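Local coordinates for TgTwinScan_2721 - E2 domain (Toxoplasma gondii, PDB 2F4Z), which probably accepts activated ubiquitin, or a related modifier, as a thioester and helps pass it on to target proteins, as ubiquitin-conjugating E2 enzymes do, at residues Asn107-Lys112 against Leu142-Ala147. Residues are numbered along the deposited sequence; the frame is centred on the assembly and turned at random.
Sequences NPPKMK and LTIRTA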
loop_
_atom_site.group_PDB
_atom_site.type_symbol
_atom_site.label_atom_id
_atom_site.label_comp_id
_atom_site.label_asym_id
_atom_site.label_seq_id
_atom_site.Cartn_x
_atom_site.Cartn_y
_atom_site.Cartn_z
ATOM N N ASN A 107 1.730 -12.826 7.302
ATOM C CA ASN A 107 0.327 -13.181 7.455
ATOM C C ASN A 107 -0.599 -11.986 7.788
ATOM O O ASN A 107 -0.240 -11.101 8.602
ATOM C CB ASN A 107 0.162 -14.266 8.506
ATOM C CG ASN A 107 0.869 -15.587 8.116
ATOM O OD1 ASN A 107 1.247 -16.390 9.002
ATOM N ND2 ASN A 107 1.003 -15.841 6.780
ATOM N N PRO A 108 -1.777 -11.936 7.133
ATOM C CA PRO A 108 -2.601 -10.729 7.329
ATOM C C PRO A 108 -3.270 -10.667 8.709
ATOM O O PRO A 108 -3.466 -11.692 9.356
ATOM C CB PRO A 108 -3.636 -10.796 6.184
ATOM C CG PRO A 108 -3.714 -12.290 5.895
ATOM C CD PRO A 108 -2.370 -12.869 6.157
ATOM N N PRO A 109 -3.615 -9.444 9.162
ATOM C CA PRO A 109 -4.412 -9.352 10.360
ATOM C C PRO A 109 -5.818 -9.937 10.081
ATOM O O PRO A 109 -6.276 -9.993 8.906
ATOM C CB PRO A 109 -4.454 -7.835 10.641
ATOM C CG PRO A 109 -4.270 -7.174 9.373
ATOM C CD PRO A 109 -3.339 -8.130 8.561
ATOM N N LYS A 110 -6.475 -10.421 11.135
ATOM C CA LYS A 110 -7.890 -10.822 11.066
ATOM C C LYS A 110 -8.743 -9.706 11.670
ATOM O O LYS A 110 -8.433 -9.201 12.749
ATOM C CB LYS A 110 -8.149 -12.133 11.811
ATOM C CG LYS A 110 -6.961 -13.117 11.756
ATOM C CD LYS A 110 -7.172 -14.248 12.823
ATOM C CE LYS A 110 -8.416 -13.918 13.788
ATOM N NZ LYS A 110 -8.795 -14.901 14.919
ATOM N N MET A 111 -9.785 -9.296 10.924
ATOM C CA MET A 111 -10.626 -8.165 11.286
ATOM C C MET A 111 -12.063 -8.575 11.176
ATOM O O MET A 111 -12.431 -9.360 10.284
ATOM C CB MET A 111 -10.330 -6.991 10.363
ATOM C CG MET A 111 -8.880 -6.501 10.479
ATOM S SD MET A 111 -8.789 -4.915 9.684
ATOM C CE MET A 111 -7.068 -4.461 9.831
ATOM N N LYS A 112 -12.868 -8.105 12.113
ATOM C CA LYS A 112 -14.342 -8.254 12.024
ATOM C C LYS A 112 -15.001 -7.050 12.688
ATOM O O LYS A 112 -14.381 -6.413 13.530
ATOM C CB LYS A 112 -14.819 -9.529 12.717
ATOM C CG LYS A 112 -14.517 -9.558 14.192
ATOM C CD LYS A 112 -15.019 -10.817 14.799
ATOM C CE LYS A 112 -14.458 -10.901 16.226
ATOM N NZ LYS A 112 -15.132 -11.939 17.057
ATOM N N LEU A 142 1.817 -3.835 2.688
ATOM C CA LEU A 142 0.587 -3.103 3.085
ATOM C C LEU A 142 0.557 -2.902 4.599
ATOM O O LEU A 142 1.365 -3.469 5.366
ATOM C CB LEU A 142 -0.702 -3.839 2.610
ATOM C CG LEU A 142 -0.843 -3.930 1.050
ATOM C CD1 LEU A 142 -1.720 -5.104 0.699
ATOM C CD2 LEU A 142 -1.359 -2.632 0.385
ATOM N N THR A 143 -0.431 -2.175 5.069
ATOM C CA THR A 143 -0.473 -1.893 6.496
ATOM C C THR A 143 -1.878 -2.162 6.980
ATOM O O THR A 143 -2.795 -2.235 6.171
ATOM C CB THR A 143 -0.124 -0.416 6.746
ATOM O OG1 THR A 143 -1.123 0.404 6.130
ATOM C CG2 THR A 143 1.251 -0.092 6.121
ATOM N N ILE A 144 -2.021 -2.325 8.292
ATOM C CA ILE A 144 -3.347 -2.312 8.959
ATOM C C ILE A 144 -4.215 -1.104 8.521
ATOM O O ILE A 144 -5.413 -1.247 8.250
ATOM C CB ILE A 144 -3.155 -2.395 10.493
ATOM C CG1 ILE A 144 -2.633 -3.801 10.868
ATOM C CG2 ILE A 144 -4.438 -2.089 11.249
ATOM C CD1 ILE A 144 -1.812 -3.834 12.102
ATOM N N ARG A 145 -3.615 0.081 8.426
ATOM C CA ARG A 145 -4.326 1.259 7.867
ATOM C C ARG A 145 -4.966 1.156 6.476
ATOM O O ARG A 145 -6.110 1.582 6.272
ATOM C CB ARG A 145 -3.422 2.489 7.857
ATOM C CG ARG A 145 -4.258 3.759 7.605
ATOM C CD ARG A 145 -3.458 5.028 8.033
ATOM N NE ARG A 145 -4.364 6.168 7.994
ATOM C CZ ARG A 145 -4.558 6.950 6.934
ATOM N NH1 ARG A 145 -3.881 6.750 5.821
ATOM N NH2 ARG A 145 -5.413 7.956 7.005
ATOM N N THR A 146 -4.199 0.683 5.508
ATOM C CA THR A 146 -4.717 0.361 4.176
ATOM C C THR A 146 -5.848 -0.687 4.277
ATOM O O THR A 146 -6.791 -0.563 3.567
ATOM C CB THR A 146 -3.600 -0.076 3.166
ATOM O OG1 THR A 146 -3.036 -1.317 3.617
ATOM C CG2 THR A 146 -2.459 0.920 3.153
ATOM N N ALA A 147 -5.774 -1.674 5.187
ATOM C CA ALA A 147 -6.932 -2.565 5.408
ATOM C C ALA A 147 -8.185 -1.835 5.904
ATOM O O ALA A 147 -9.247 -2.047 5.317
ATOM C CB ALA A 147 -6.599 -3.798 6.292
#
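M111 meets I144 and A147, and P109 meets I144, all through apolar side chains, a small worked example of how the start of an outermost strand and the loop leading into it are packed against the start of a helix. The apolar contacts centre on the methyl end of M111. With CG anti to the carbonyl carbon (chi1 -62°) and the chain extended beyond it (chi2 -166°, chi3 -178°), CE arrives at the helix, 3.6 Å from A147 CB and 3.8 Å from I144 CG2. SD lies farther back, 4.2 Å from the same alanine CB. I144 uses its other branch on P109, where CG1 lies 4.0 Å from the ring carbon CG, so its two branches serve two different partners.

Hydrogen bonds within 142-147 shape the helix start. T143 is the N-cap, its OG1 taking the N-H of T146 at 3.2 Å in a nearly straight bond, while its carbonyl O accepts from both A147 N and T146 OG1. From outside, OE1 of E40 on helix 33-46 accepts from I144 N. M111 also touches I98 of strand 93-99 and L148 and I151 further along the helix. This is the buried sheet-to-helix core of the ubiquitin-conjugating (UBC) fold, where the four-stranded antiparallel sheet backs onto the central helix 144-156.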